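Local coordinates for tRNA (cytosine(72)-C(5))-methyltransferase (Pyrococcus horikoshii, PDB 5ZVE), which uses S-adenosyl-L-methionine to methylate the C5 position of cytosine 72 in several tRNAs, which appears to raise their thermal stability slightly, at residues E124-I127 with L133-G136; E34-R39 with P166-L171; R191-K196 with G315-Y320; G52-E57 with E69-V74; K7-Y12 with K292-T297. All blocks are in the same frame, centred on the assembly; numbering follows the deposited sequence.

Contact 1: residues E124-I127 with L133-G136; sequences EVQI and LLVG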
# COMPACT_ATOMS: atom_id res chain seq x y z
N GLU A 124 18.14 -17.83 22.66
CA GLU A 124 17.98 -16.49 22.13
C GLU A 124 18.72 -16.39 20.80
O GLU A 124 19.89 -16.77 20.71
CB GLU A 124 18.49 -15.45 23.13
CG GLU A 124 18.13 -14.03 22.76
CD GLU A 124 18.74 -13.01 23.70
OE1 GLU A 124 19.10 -13.38 24.84
OE2 GLU A 124 18.87 -11.83 23.29
N VAL A 125 18.04 -15.89 19.77
CA VAL A 125 18.61 -15.82 18.43
C VAL A 125 18.36 -14.47 17.78
O VAL A 125 17.44 -13.73 18.17
CB VAL A 125 18.04 -16.92 17.49
CG1 VAL A 125 18.16 -18.30 18.12
CG2 VAL A 125 16.60 -16.62 17.11
N GLN A 126 19.18 -14.14 16.79
CA GLN A 126 18.96 -12.94 16.01
C GLN A 126 18.50 -13.35 14.62
O GLN A 126 18.94 -14.37 14.08
CB GLN A 126 20.23 -12.09 15.94
CG GLN A 126 21.39 -12.72 15.17
CD GLN A 126 22.57 -11.79 15.04
OE1 GLN A 126 22.48 -10.75 14.40
NE2 GLN A 126 23.68 -12.15 15.67
N ILE A 127 17.59 -12.57 14.05
CA ILE A 127 17.04 -12.88 12.75
C ILE A 127 17.51 -11.87 11.71
O ILE A 127 17.34 -10.66 11.87
CB ILE A 127 15.50 -12.90 12.76
CG1 ILE A 127 15.00 -13.90 13.80
CG2 ILE A 127 14.95 -13.23 11.38
CD1 ILE A 127 13.52 -13.82 14.06
N LEU A 133 20.60 -7.94 6.86
CA LEU A 133 19.85 -6.92 7.59
C LEU A 133 19.25 -7.52 8.86
O LEU A 133 18.49 -8.48 8.80
CB LEU A 133 18.76 -6.32 6.70
CG LEU A 133 17.94 -5.18 7.31
CD1 LEU A 133 18.82 -3.97 7.61
CD2 LEU A 133 16.79 -4.80 6.40
N LEU A 134 19.60 -6.94 10.00
CA LEU A 134 19.04 -7.40 11.27
C LEU A 134 17.61 -6.89 11.41
O LEU A 134 17.37 -5.69 11.50
CB LEU A 134 19.90 -6.93 12.44
CG LEU A 134 19.39 -7.28 13.84
CD1 LEU A 134 19.37 -8.79 14.05
CD2 LEU A 134 20.24 -6.61 14.90
N VAL A 135 16.65 -7.82 11.44
CA VAL A 135 15.25 -7.43 11.42
C VAL A 135 14.54 -7.75 12.72
O VAL A 135 13.43 -7.28 12.97
CB VAL A 135 14.49 -8.12 10.27
CG1 VAL A 135 15.13 -7.74 8.94
CG2 VAL A 135 14.48 -9.63 10.46
N GLY A 136 15.20 -8.52 13.58
CA GLY A 136 14.58 -8.90 14.83
C GLY A 136 15.39 -9.85 15.68
O GLY A 136 16.33 -10.50 15.21
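Ile127 meets Val135 and Gly136 together, through its own backbone and its side chain. Its N-H gives a short bond to the carbonyl of Gly136, Ile127 N to Gly136 O 2.7 Å. In return the carbonyl of Ile127 takes the N-H of Val135, Val135 N to Ile127 O 3.0 Å, almost straight at 170°. A second, weak bond from Gly136 N reaches the same oxygen at 3.5 Å from Ile127 O. One residue of strand 124-128 is thus answered by two of strand 134-140.

Side chains close around this bonded core. The gamma methyls of Ile127 and Val135 touch at 3.7 Å between Ile127 CG2 and Val135 CG2, the two side chains crossing near a right angle. Val135 CG2 is turned to this spot by a chi1 of -59° that puts it between backbone N and carbonyl carbon. On the opposite face of the hairpin from Ile127 and Val135, Leu134 CD1 lies 3.5 Å from Ile127 O and also packs against the amide oxygen of Gln126, 3.7 Å from Gln126 OE1. That amide is held by Arg128, which bonds OE1, and by the carbonyl of Leu88, which takes NE2.

Farther out, Val156 and Val158 of strand 154-161, Ala93 of strand 90-93 and Val101 of helix 95-101 pack on Ile127, and Val101 reaches Val135 as well. Two residues set against one across an antiparallel pair make a classic beta bulge, here in the hairpin of strands 124-128 and 134-140 within the PUA domain, an RNA-binding fold.

Contact 2: residues E34-R39 with P166-L171; sequences EHYYIR and PSLSEL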
# COMPACT_ATOMS: atom_id res chain seq x y z
N GLU A 34 4.89 5.23 10.26
CA GLU A 34 4.81 5.60 11.67
C GLU A 34 3.37 5.51 12.15
O GLU A 34 3.11 5.15 13.31
CB GLU A 34 5.36 7.01 11.89
CG GLU A 34 6.85 7.17 11.61
CD GLU A 34 7.20 7.26 10.12
OE1 GLU A 34 6.30 7.18 9.27
OE2 GLU A 34 8.40 7.42 9.81
N HIS A 35 2.43 5.83 11.27
CA HIS A 35 1.01 5.73 11.56
C HIS A 35 0.37 4.66 10.68
O HIS A 35 0.26 4.83 9.46
CB HIS A 35 0.30 7.07 11.37
CG HIS A 35 0.62 8.09 12.42
ND1 HIS A 35 0.04 9.33 12.45
CD2 HIS A 35 1.47 8.04 13.48
CE1 HIS A 35 0.50 10.01 13.49
NE2 HIS A 35 1.37 9.25 14.13
N TYR A 36 -0.05 3.57 11.30
CA TYR A 36 -0.60 2.44 10.57
C TYR A 36 -2.12 2.54 10.50
O TYR A 36 -2.81 2.35 11.51
CB TYR A 36 -0.17 1.12 11.22
CG TYR A 36 -0.57 -0.11 10.44
CD1 TYR A 36 -0.06 -0.34 9.17
CD2 TYR A 36 -1.45 -1.04 10.98
CE1 TYR A 36 -0.41 -1.47 8.46
CE2 TYR A 36 -1.81 -2.17 10.27
CZ TYR A 36 -1.29 -2.38 9.01
OH TYR A 36 -1.65 -3.50 8.30
N TYR A 37 -2.63 2.84 9.31
CA TYR A 37 -4.04 3.18 9.13
C TYR A 37 -4.89 1.97 8.74
O TYR A 37 -4.43 1.04 8.08
CB TYR A 37 -4.20 4.27 8.08
CG TYR A 37 -4.11 5.69 8.61
CD1 TYR A 37 -2.89 6.33 8.73
CD2 TYR A 37 -5.25 6.38 8.99
CE1 TYR A 37 -2.80 7.63 9.22
CE2 TYR A 37 -5.18 7.67 9.47
CZ TYR A 37 -3.96 8.29 9.58
OH TYR A 37 -3.89 9.58 10.07
N ILE A 38 -6.15 2.00 9.15
CA ILE A 38 -7.15 1.04 8.69
C ILE A 38 -8.40 1.80 8.29
O ILE A 38 -8.64 2.91 8.77
CB ILE A 38 -7.51 0.01 9.77
CG1 ILE A 38 -8.18 0.71 10.96
CG2 ILE A 38 -6.27 -0.75 10.21
CD1 ILE A 38 -8.62 -0.23 12.06
N ARG A 39 -9.20 1.21 7.41
CA ARG A 39 -10.47 1.84 7.06
C ARG A 39 -11.61 1.19 7.82
O ARG A 39 -11.77 -0.02 7.80
CB ARG A 39 -10.74 1.75 5.55
CG ARG A 39 -12.00 2.50 5.14
CD ARG A 39 -12.29 2.39 3.65
NE ARG A 39 -12.88 1.10 3.28
CZ ARG A 39 -12.31 0.19 2.50
NH1 ARG A 39 -11.10 0.42 1.99
NH2 ARG A 39 -12.94 -0.95 2.24
N PRO A 166 0.70 -3.39 14.98
CA PRO A 166 -0.29 -4.38 15.43
C PRO A 166 -0.63 -5.38 14.34
O PRO A 166 -0.68 -5.01 13.17
CB PRO A 166 -1.51 -3.52 15.79
CG PRO A 166 -1.34 -2.27 14.98
CD PRO A 166 0.14 -2.03 14.93
N SER A 167 -0.85 -6.64 14.72
CA SER A 167 -1.38 -7.63 13.79
C SER A 167 -2.89 -7.69 13.93
O SER A 167 -3.41 -7.99 15.00
CB SER A 167 -0.77 -9.01 14.05
OG SER A 167 -1.13 -9.46 15.34
N LEU A 168 -3.60 -7.39 12.84
CA LEU A 168 -5.05 -7.27 12.90
C LEU A 168 -5.77 -8.38 12.15
O LEU A 168 -6.98 -8.55 12.29
CB LEU A 168 -5.48 -5.92 12.33
CG LEU A 168 -4.69 -4.72 12.85
CD1 LEU A 168 -5.00 -3.49 12.02
CD2 LEU A 168 -5.01 -4.46 14.31
N SER A 169 -5.01 -9.14 11.37
CA SER A 169 -5.60 -10.14 10.47
C SER A 169 -6.27 -11.28 11.23
O SER A 169 -7.19 -11.92 10.72
CB SER A 169 -4.54 -10.70 9.53
OG SER A 169 -3.40 -11.15 10.25
N GLU A 170 -5.81 -11.54 12.45
CA GLU A 170 -6.35 -12.65 13.24
C GLU A 170 -7.48 -12.22 14.18
O GLU A 170 -8.04 -13.05 14.90
CB GLU A 170 -5.22 -13.31 14.04
CG GLU A 170 -4.13 -13.92 13.17
CD GLU A 170 -4.61 -15.11 12.37
OE1 GLU A 170 -5.40 -15.92 12.90
OE2 GLU A 170 -4.20 -15.23 11.19
N LEU A 171 -7.82 -10.94 14.18
CA LEU A 171 -8.88 -10.44 15.06
C LEU A 171 -10.26 -10.86 14.58
O LEU A 171 -10.48 -11.02 13.38
CB LEU A 171 -8.82 -8.92 15.17
CG LEU A 171 -7.57 -8.35 15.81
CD1 LEU A 171 -7.53 -6.84 15.64
CD2 LEU A 171 -7.53 -8.71 17.28
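Leu168 packs on both Tyr36 and Ile38, and Pro166 on Tyr36, all through apolar contacts. One methyl, Leu168 CD1, serves both strand residues: it lies 3.5 Å from Ile38 CG2 and 3.9 Å from Tyr36 CE2. It approaches the tyrosine at the ring edge, near the ring plane, while the two side chains run past each other in opposite directions. Pro166 CG adds a looser contact, 4.2 Å from Tyr36 CD2, reaching the ring obliquely. With CG anti to the backbone N (chi1 -174°), the tyrosine ring extends from the strand toward these partners. In Ile38 a chi1 of 65° places CG2 beside the backbone N, where the leucine methyl finds it.

Strand 35-40 belongs to the antiparallel sheet of the ferredoxin-like domain, and the loop 166-171 runs from strand 154-161 toward helix 172-175. Phe73 of the neighbouring strand 70-74 touches Ile38, Pro166 and Leu168, and Phe179 of strand 179-181 packs on Ile38 and Leu168.

Hydrogen bonding shapes the loop from within. Residues Leu168 to Leu171 form a type I beta turn, closed by Leu171 N to Leu168 O at 3.2 Å, and Leu171 then stands at the N-cap of helix 172-175.

Contact 3: residues R191-K196 with G315-Y320; sequences RVLEPK and GGVLVY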
# COMPACT_ATOMS: atom_id res chain seq x y z
N ARG A 191 -12.02 9.16 -1.61
CA ARG A 191 -12.76 10.35 -1.22
C ARG A 191 -12.72 11.43 -2.30
O ARG A 191 -13.74 12.01 -2.67
CB ARG A 191 -12.21 10.91 0.10
CG ARG A 191 -12.73 10.19 1.33
CD ARG A 191 -14.08 10.76 1.74
NE ARG A 191 -14.55 10.18 2.99
CZ ARG A 191 -15.66 10.57 3.62
NH1 ARG A 191 -16.40 11.55 3.11
NH2 ARG A 191 -16.02 9.99 4.75
N VAL A 192 -11.52 11.69 -2.80
CA VAL A 192 -11.29 12.72 -3.80
C VAL A 192 -12.03 12.41 -5.11
O VAL A 192 -12.34 13.31 -5.89
CB VAL A 192 -9.77 12.89 -4.04
CG1 VAL A 192 -9.46 13.69 -5.30
CG2 VAL A 192 -9.11 13.52 -2.81
N LEU A 193 -12.38 11.15 -5.31
CA LEU A 193 -13.18 10.74 -6.46
C LEU A 193 -14.62 11.21 -6.34
O LEU A 193 -15.29 11.45 -7.35
CB LEU A 193 -13.14 9.23 -6.64
CG LEU A 193 -13.86 8.71 -7.89
CD1 LEU A 193 -13.22 9.29 -9.16
CD2 LEU A 193 -13.85 7.19 -7.95
N GLU A 194 -15.08 11.36 -5.10
CA GLU A 194 -16.46 11.76 -4.79
C GLU A 194 -17.50 10.95 -5.57
O GLU A 194 -18.27 11.52 -6.33
CB GLU A 194 -16.66 13.25 -5.08
CG GLU A 194 -15.73 14.18 -4.32
CD GLU A 194 -16.04 15.65 -4.60
OE1 GLU A 194 -17.16 15.94 -5.08
OE2 GLU A 194 -15.18 16.51 -4.33
N PRO A 195 -17.52 9.62 -5.37
CA PRO A 195 -18.48 8.82 -6.14
C PRO A 195 -19.92 9.11 -5.73
O PRO A 195 -20.20 9.30 -4.55
CB PRO A 195 -18.09 7.38 -5.78
CG PRO A 195 -17.51 7.50 -4.40
CD PRO A 195 -16.78 8.81 -4.38
N LYS A 196 -20.82 9.13 -6.71
CA LYS A 196 -22.24 9.33 -6.45
C LYS A 196 -23.00 8.09 -6.89
O LYS A 196 -22.60 7.41 -7.84
CB LYS A 196 -22.76 10.57 -7.19
CG LYS A 196 -22.01 11.84 -6.85
CD LYS A 196 -22.20 12.24 -5.40
CE LYS A 196 -21.12 13.22 -4.96
NZ LYS A 196 -20.79 14.20 -6.03
N GLY A 315 -17.16 15.91 -19.42
CA GLY A 315 -17.58 16.28 -18.08
C GLY A 315 -17.26 15.20 -17.05
O GLY A 315 -17.50 15.38 -15.86
N GLY A 316 -16.71 14.09 -17.51
CA GLY A 316 -16.36 12.99 -16.63
C GLY A 316 -15.09 13.24 -15.84
O GLY A 316 -14.29 14.11 -16.18
N VAL A 317 -14.90 12.44 -14.80
CA VAL A 317 -13.79 12.65 -13.88
C VAL A 317 -12.88 11.42 -13.81
O VAL A 317 -13.35 10.29 -13.66
CB VAL A 317 -14.28 12.98 -12.47
CG1 VAL A 317 -13.11 13.06 -11.49
CG2 VAL A 317 -15.07 14.28 -12.48
N LEU A 318 -11.58 11.65 -13.93
CA LEU A 318 -10.59 10.60 -13.74
C LEU A 318 -9.74 10.89 -12.52
O LEU A 318 -9.22 12.00 -12.35
CB LEU A 318 -9.71 10.45 -14.98
CG LEU A 318 -8.46 9.58 -14.83
CD1 LEU A 318 -8.82 8.11 -14.69
CD2 LEU A 318 -7.51 9.79 -16.00
N VAL A 319 -9.61 9.90 -11.64
CA VAL A 319 -8.65 9.99 -10.56
C VAL A 319 -7.52 9.00 -10.83
O VAL A 319 -7.75 7.79 -10.94
CB VAL A 319 -9.28 9.73 -9.18
CG1 VAL A 319 -8.21 9.39 -8.16
CG2 VAL A 319 -10.07 10.95 -8.73
N TYR A 320 -6.32 9.54 -10.95
CA TYR A 320 -5.12 8.75 -11.18
C TYR A 320 -4.26 8.73 -9.93
O TYR A 320 -3.97 9.78 -9.36
CB TYR A 320 -4.35 9.33 -12.37
CG TYR A 320 -3.04 8.66 -12.71
CD1 TYR A 320 -3.00 7.53 -13.52
CD2 TYR A 320 -1.83 9.19 -12.26
CE1 TYR A 320 -1.79 6.93 -13.86
CE2 TYR A 320 -0.62 8.59 -12.59
CZ TYR A 320 -0.61 7.46 -13.40
OH TYR A 320 0.59 6.87 -13.73
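In the Rossmann-like methyltransferase domain, the C-terminal end of helix 184-193 packs on strand 316-322 of the central sheet; this strand runs parallel to strand 267-273 and antiparallel to strand 374-381. The side chains that meet are all apolar. Alternation along the strand turns Val317 and Val319 toward the helix end and sends Leu318 away from it. Val319 lies about 7 Å from both Lys211 and Asp273 (side chain to side chain), two S-adenosyl-L-methionine-binding residues, and about 10 Å from the bound S-adenosyl-L-homocysteine, so this packing is close to the cofactor site without touching the ligand.

On the helix side Leu193 carries most of the contact. Its CG is anti to the backbone N (chi1 -176°), which brings CD1 to Val319, the two side chains meeting at a slant. The CD1 methyl spans both valines, touching Val319 closely and Val317 more loosely, Leu193 CD1 to Val317 CG1 being 4.4 Å. Val192 adds a light contact, with Val192 CG1 4.4 Å from Val319 CG2. Ile215 of helix 210-218 packs on Leu193, while Leu271 of strand 267-273 and Lys378 of strand 374-381 flank Val319.

Glu194 N bonds Arg191 O at 2.9 Å, and Glu194 itself has a positive phi as the chain leaves helical geometry. The tightest point of the seam lies between two methyls, Leu193 CD1 and Val319 CG2, 3.6 Å apart.

Contact 4: residues G52-E57 with E69-V74; sequences GELKKE and EGLYFV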
# COMPACT_ATOMS: atom_id res chain seq x y z
N GLY A 52 -14.32 0.70 20.22
CA GLY A 52 -14.69 -0.08 21.40
C GLY A 52 -14.24 -1.52 21.29
O GLY A 52 -13.73 -2.09 22.25
N GLU A 53 -14.41 -2.11 20.10
CA GLU A 53 -14.02 -3.50 19.86
C GLU A 53 -12.51 -3.68 19.89
O GLU A 53 -12.00 -4.67 20.40
CB GLU A 53 -14.57 -4.00 18.52
CG GLU A 53 -16.08 -4.16 18.51
CD GLU A 53 -16.56 -5.13 19.58
OE1 GLU A 53 -15.85 -6.11 19.86
OE2 GLU A 53 -17.65 -4.89 20.15
N LEU A 54 -11.79 -2.71 19.33
CA LEU A 54 -10.33 -2.77 19.29
C LEU A 54 -9.70 -2.51 20.66
O LEU A 54 -8.65 -3.06 20.98
CB LEU A 54 -9.79 -1.78 18.26
CG LEU A 54 -10.19 -2.04 16.81
CD1 LEU A 54 -9.76 -0.90 15.90
CD2 LEU A 54 -9.60 -3.36 16.33
N LYS A 55 -10.34 -1.66 21.46
CA LYS A 55 -9.85 -1.42 22.81
C LYS A 55 -10.00 -2.68 23.65
O LYS A 55 -9.14 -2.98 24.48
CB LYS A 55 -10.57 -0.24 23.45
CG LYS A 55 -10.00 1.10 23.03
CD LYS A 55 -10.83 2.26 23.53
CE LYS A 55 -10.14 3.59 23.27
NZ LYS A 55 -11.02 4.75 23.58
N LYS A 56 -11.09 -3.40 23.43
CA LYS A 56 -11.30 -4.70 24.06
C LYS A 56 -10.13 -5.65 23.84
O LYS A 56 -9.78 -6.43 24.72
CB LYS A 56 -12.59 -5.35 23.53
CG LYS A 56 -13.86 -4.75 24.09
CD LYS A 56 -15.09 -5.46 23.54
CE LYS A 56 -16.36 -4.69 23.86
NZ LYS A 56 -17.55 -5.26 23.16
N GLU A 57 -9.52 -5.59 22.66
CA GLU A 57 -8.42 -6.48 22.31
C GLU A 57 -7.06 -5.92 22.73
O GLU A 57 -6.02 -6.47 22.39
CB GLU A 57 -8.42 -6.77 20.81
CG GLU A 57 -9.69 -7.44 20.28
CD GLU A 57 -9.67 -8.95 20.43
OE1 GLU A 57 -10.16 -9.64 19.51
OE2 GLU A 57 -9.17 -9.45 21.46
N GLU A 69 -13.71 7.90 8.46
CA GLU A 69 -13.59 6.44 8.42
C GLU A 69 -12.16 5.99 8.72
O GLU A 69 -11.85 4.80 8.59
CB GLU A 69 -14.05 5.89 7.07
CG GLU A 69 -13.20 6.31 5.87
CD GLU A 69 -13.64 7.63 5.26
OE1 GLU A 69 -13.68 8.65 5.99
OE2 GLU A 69 -13.96 7.64 4.05
N GLY A 70 -11.30 6.91 9.12
CA GLY A 70 -9.91 6.58 9.37
C GLY A 70 -9.52 6.33 10.82
O GLY A 70 -9.83 7.13 11.70
N LEU A 71 -8.82 5.22 11.06
CA LEU A 71 -8.22 4.94 12.36
C LEU A 71 -6.78 4.55 12.13
O LEU A 71 -6.47 3.89 11.14
CB LEU A 71 -8.95 3.81 13.10
CG LEU A 71 -10.31 4.10 13.73
CD1 LEU A 71 -10.92 2.82 14.25
CD2 LEU A 71 -10.17 5.12 14.84
N TYR A 72 -5.89 4.93 13.04
CA TYR A 72 -4.50 4.53 12.89
C TYR A 72 -3.87 4.09 14.21
O TYR A 72 -4.32 4.47 15.29
CB TYR A 72 -3.68 5.65 12.24
CG TYR A 72 -3.48 6.88 13.10
CD1 TYR A 72 -2.40 6.96 13.97
CD2 TYR A 72 -4.36 7.96 13.03
CE1 TYR A 72 -2.21 8.08 14.76
CE2 TYR A 72 -4.17 9.08 13.82
CZ TYR A 72 -3.09 9.13 14.69
OH TYR A 72 -2.89 10.24 15.48
N PHE A 73 -2.84 3.28 14.10
CA PHE A 73 -2.09 2.81 15.25
C PHE A 73 -0.69 3.37 15.19
O PHE A 73 -0.08 3.45 14.12
CB PHE A 73 -2.06 1.29 15.31
CG PHE A 73 -3.42 0.65 15.28
CD1 PHE A 73 -4.06 0.41 14.07
CD2 PHE A 73 -4.06 0.29 16.45
CE1 PHE A 73 -5.31 -0.18 14.04
CE2 PHE A 73 -5.31 -0.30 16.43
CZ PHE A 73 -5.94 -0.53 15.23
N VAL A 74 -0.17 3.80 16.34
CA VAL A 74 1.17 4.36 16.37
C VAL A 74 2.18 3.22 16.37
O VAL A 74 2.05 2.25 17.12
CB VAL A 74 1.37 5.27 17.59
CG1 VAL A 74 2.80 5.80 17.63
CG2 VAL A 74 0.39 6.44 17.56
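Leu54 lays its CD1 methyl against the rim of the Phe73 ring, near the ring plane, with Leu54 CD1 3.9 Å from Phe73 CZ. The two side chains cross at about a right angle. The same methyl also reaches Leu71, more loosely, at 4.2 Å between Leu54 CD1 and Leu71 CD1. A single branch thus bridges two residues with one between them on strand 70-74. Phe73 gets there by its chi1 of -55°, which keeps CG beside the backbone N and carries the far end of the ring toward the helix.

On the helix side, Glu53 and Lys56 form a salt bridge one turn apart. Lys56 NZ lies 3.0 Å from Glu53 OE2 and comes from above the carboxylate plane, 39° out of it.

All three touching side chains are buried. Ile38 of strand 35-40 touches each of them, and Leu59, in the loop after the helix, packs on Leu54 and Phe73. Helix 47-56 therefore lies over the antiparallel sheet of the ferredoxin-like domain, where strand 70-74 runs between strands 62-63 and 35-40.

Contact 5: residues K7-Y12 with K292-T297; sequences KELREY and KHIEAT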
# COMPACT_ATOMS: atom_id res chain seq x y z
N LYS A 7 22.52 2.84 -6.94
CA LYS A 7 23.16 4.15 -7.04
C LYS A 7 22.46 5.09 -8.02
O LYS A 7 22.28 6.27 -7.71
CB LYS A 7 24.62 3.98 -7.46
CG LYS A 7 25.40 5.28 -7.53
CD LYS A 7 25.93 5.65 -6.15
CE LYS A 7 26.37 7.09 -6.06
NZ LYS A 7 27.51 7.40 -6.97
N GLU A 8 22.06 4.59 -9.18
CA GLU A 8 21.45 5.45 -10.18
C GLU A 8 20.10 5.99 -9.72
O GLU A 8 19.73 7.12 -10.05
CB GLU A 8 21.29 4.73 -11.53
CG GLU A 8 20.50 3.44 -11.49
CD GLU A 8 20.08 3.01 -12.88
OE1 GLU A 8 19.44 1.94 -13.02
OE2 GLU A 8 20.38 3.74 -13.85
N LEU A 9 19.36 5.19 -8.96
CA LEU A 9 18.11 5.65 -8.37
C LEU A 9 18.38 6.73 -7.32
O LEU A 9 17.64 7.71 -7.22
CB LEU A 9 17.32 4.50 -7.75
CG LEU A 9 15.99 4.90 -7.10
CD1 LEU A 9 15.04 5.46 -8.14
CD2 LEU A 9 15.37 3.72 -6.38
N ARG A 10 19.43 6.53 -6.53
CA ARG A 10 19.82 7.52 -5.53
C ARG A 10 20.13 8.85 -6.18
O ARG A 10 19.70 9.90 -5.71
CB ARG A 10 21.02 7.02 -4.71
CG ARG A 10 20.74 5.74 -3.96
CD ARG A 10 21.56 5.62 -2.69
NE ARG A 10 23.00 5.72 -2.92
CZ ARG A 10 23.81 4.68 -3.10
NH1 ARG A 10 25.10 4.87 -3.28
NH2 ARG A 10 23.32 3.45 -3.11
N GLU A 11 20.90 8.81 -7.27
CA GLU A 11 21.19 10.01 -8.05
C GLU A 11 19.91 10.61 -8.62
O GLU A 11 19.77 11.83 -8.68
CB GLU A 11 22.17 9.69 -9.20
CG GLU A 11 23.53 9.15 -8.75
CD GLU A 11 24.31 10.16 -7.92
OE1 GLU A 11 24.01 11.37 -8.01
OE2 GLU A 11 25.21 9.74 -7.17
N TYR A 12 18.99 9.74 -9.02
CA TYR A 12 17.71 10.18 -9.56
C TYR A 12 16.95 10.97 -8.50
O TYR A 12 16.48 12.08 -8.76
CB TYR A 12 16.89 8.98 -10.04
CG TYR A 12 15.49 9.33 -10.51
CD1 TYR A 12 15.25 9.69 -11.82
CD2 TYR A 12 14.42 9.29 -9.63
CE1 TYR A 12 13.97 10.02 -12.25
CE2 TYR A 12 13.15 9.61 -10.04
CZ TYR A 12 12.92 9.98 -11.35
OH TYR A 12 11.65 10.29 -11.74
N LYS A 292 15.40 2.04 -15.57
CA LYS A 292 14.80 1.33 -16.69
C LYS A 292 13.34 0.95 -16.42
O LYS A 292 12.51 0.94 -17.33
CB LYS A 292 15.62 0.08 -17.03
CG LYS A 292 15.98 -0.76 -15.81
CD LYS A 292 16.52 -2.12 -16.21
CE LYS A 292 16.69 -3.03 -15.00
NZ LYS A 292 16.93 -4.44 -15.40
N HIS A 293 13.03 0.64 -15.16
CA HIS A 293 11.67 0.28 -14.76
C HIS A 293 10.73 1.48 -14.75
O HIS A 293 9.54 1.34 -15.03
CB HIS A 293 11.67 -0.38 -13.38
CG HIS A 293 12.42 -1.66 -13.32
ND1 HIS A 293 13.60 -1.81 -12.62
CD2 HIS A 293 12.17 -2.87 -13.88
CE1 HIS A 293 14.03 -3.05 -12.74
NE2 HIS A 293 13.18 -3.71 -13.50
N ILE A 294 11.25 2.65 -14.41
CA ILE A 294 10.45 3.86 -14.35
C ILE A 294 9.94 4.23 -15.73
O ILE A 294 8.75 4.47 -15.92
CB ILE A 294 11.25 5.03 -13.76
CG1 ILE A 294 11.58 4.76 -12.29
CG2 ILE A 294 10.46 6.33 -13.88
CD1 ILE A 294 12.46 5.81 -11.65
N GLU A 295 10.84 4.25 -16.70
CA GLU A 295 10.49 4.58 -18.08
C GLU A 295 9.51 3.56 -18.66
O GLU A 295 8.48 3.92 -19.21
CB GLU A 295 11.74 4.66 -18.95
CG GLU A 295 11.46 5.06 -20.39
CD GLU A 295 12.69 4.94 -21.27
OE1 GLU A 295 13.73 4.44 -20.79
OE2 GLU A 295 12.62 5.35 -22.45
N ALA A 296 9.83 2.28 -18.50
CA ALA A 296 8.98 1.22 -19.04
C ALA A 296 7.59 1.26 -18.43
O ALA A 296 6.59 1.17 -19.14
CB ALA A 296 9.62 -0.14 -18.81
N THR A 297 7.52 1.40 -17.11
CA THR A 297 6.24 1.39 -16.41
C THR A 297 5.42 2.65 -16.71
O THR A 297 4.20 2.57 -16.85
CB THR A 297 6.44 1.27 -14.89
OG1 THR A 297 7.23 0.10 -14.61
CG2 THR A 297 5.11 1.17 -14.17
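The ring of Tyr12 takes the delta methyl of Ile294 over one face, the carbon standing 4.1 Å above the plane and offset toward the rim. This is a CH-pi contact, with Ile294 CD1 15° off the ring normal and 4.2 Å from the nearest ring atom, Tyr12 CE2. The imidazole of His293 has Lys292 CG over one face, the guanidinium of Arg10 Lys7 CA. The packing joins two helices of different domains: helix 7-17 of the ferredoxin-like region and helix 291-310 of the Rossmann-like methyltransferase domain.

Ile294 reaches the ring with its longer branch: CG1 is anti to the carbonyl carbon (chi1 -66°), and the extended chain carries CD1 outward to the tyrosine, the two side chains crossing at an oblique angle. Leu9 touches the same methyl, Leu9 CD1 to Ile294 CD1 4.4 Å, so Ile294 CD1 sits against two residues of one helix face. Leu291 also packs on Tyr12.

The hydroxyl end of Tyr12 is fixed by hydrogen bonds to Glu328 OE1 and to the backbone N of Tyr327, which limits how far the ring can shift. At the start of the first helix, Lys7 NZ and Glu11 OE2 form a salt bridge at 3.3 Å. In the partner helix, His293 O accepts two donors from opposite faces of its plane: Thr297 N at 2.9 Å and the hydroxyl Thr297 OG1, 2.7 Å from His293 O.

Contacts 2 and 4 share one sheet and touch: strands 35-40 and 70-74 are neighbours, bonded from Phe73 N to Tyr36 O at 2.7 Å, and the centres of the two contacts lie about 8 Å apart. Contact 4 meets contact 3 through the salt bridge of Arg191 NE with Glu69 OE2, 2.8 Å, which ties the ferredoxin-like domain to the catalytic one. The Tyr36 side chain is about 13 Å from the bound S-adenosyl-L-homocysteine. The side chains of Ile294 in contact 5 and of Tyr300, an S-adenosyl-L-methionine-binding residue, lie about 11 Å apart, and the nearest atoms of contacts 3 and 5 are about 6 Å apart. Contact 1, in the PUA domain, lies about 45 Å from contact 3 between centres.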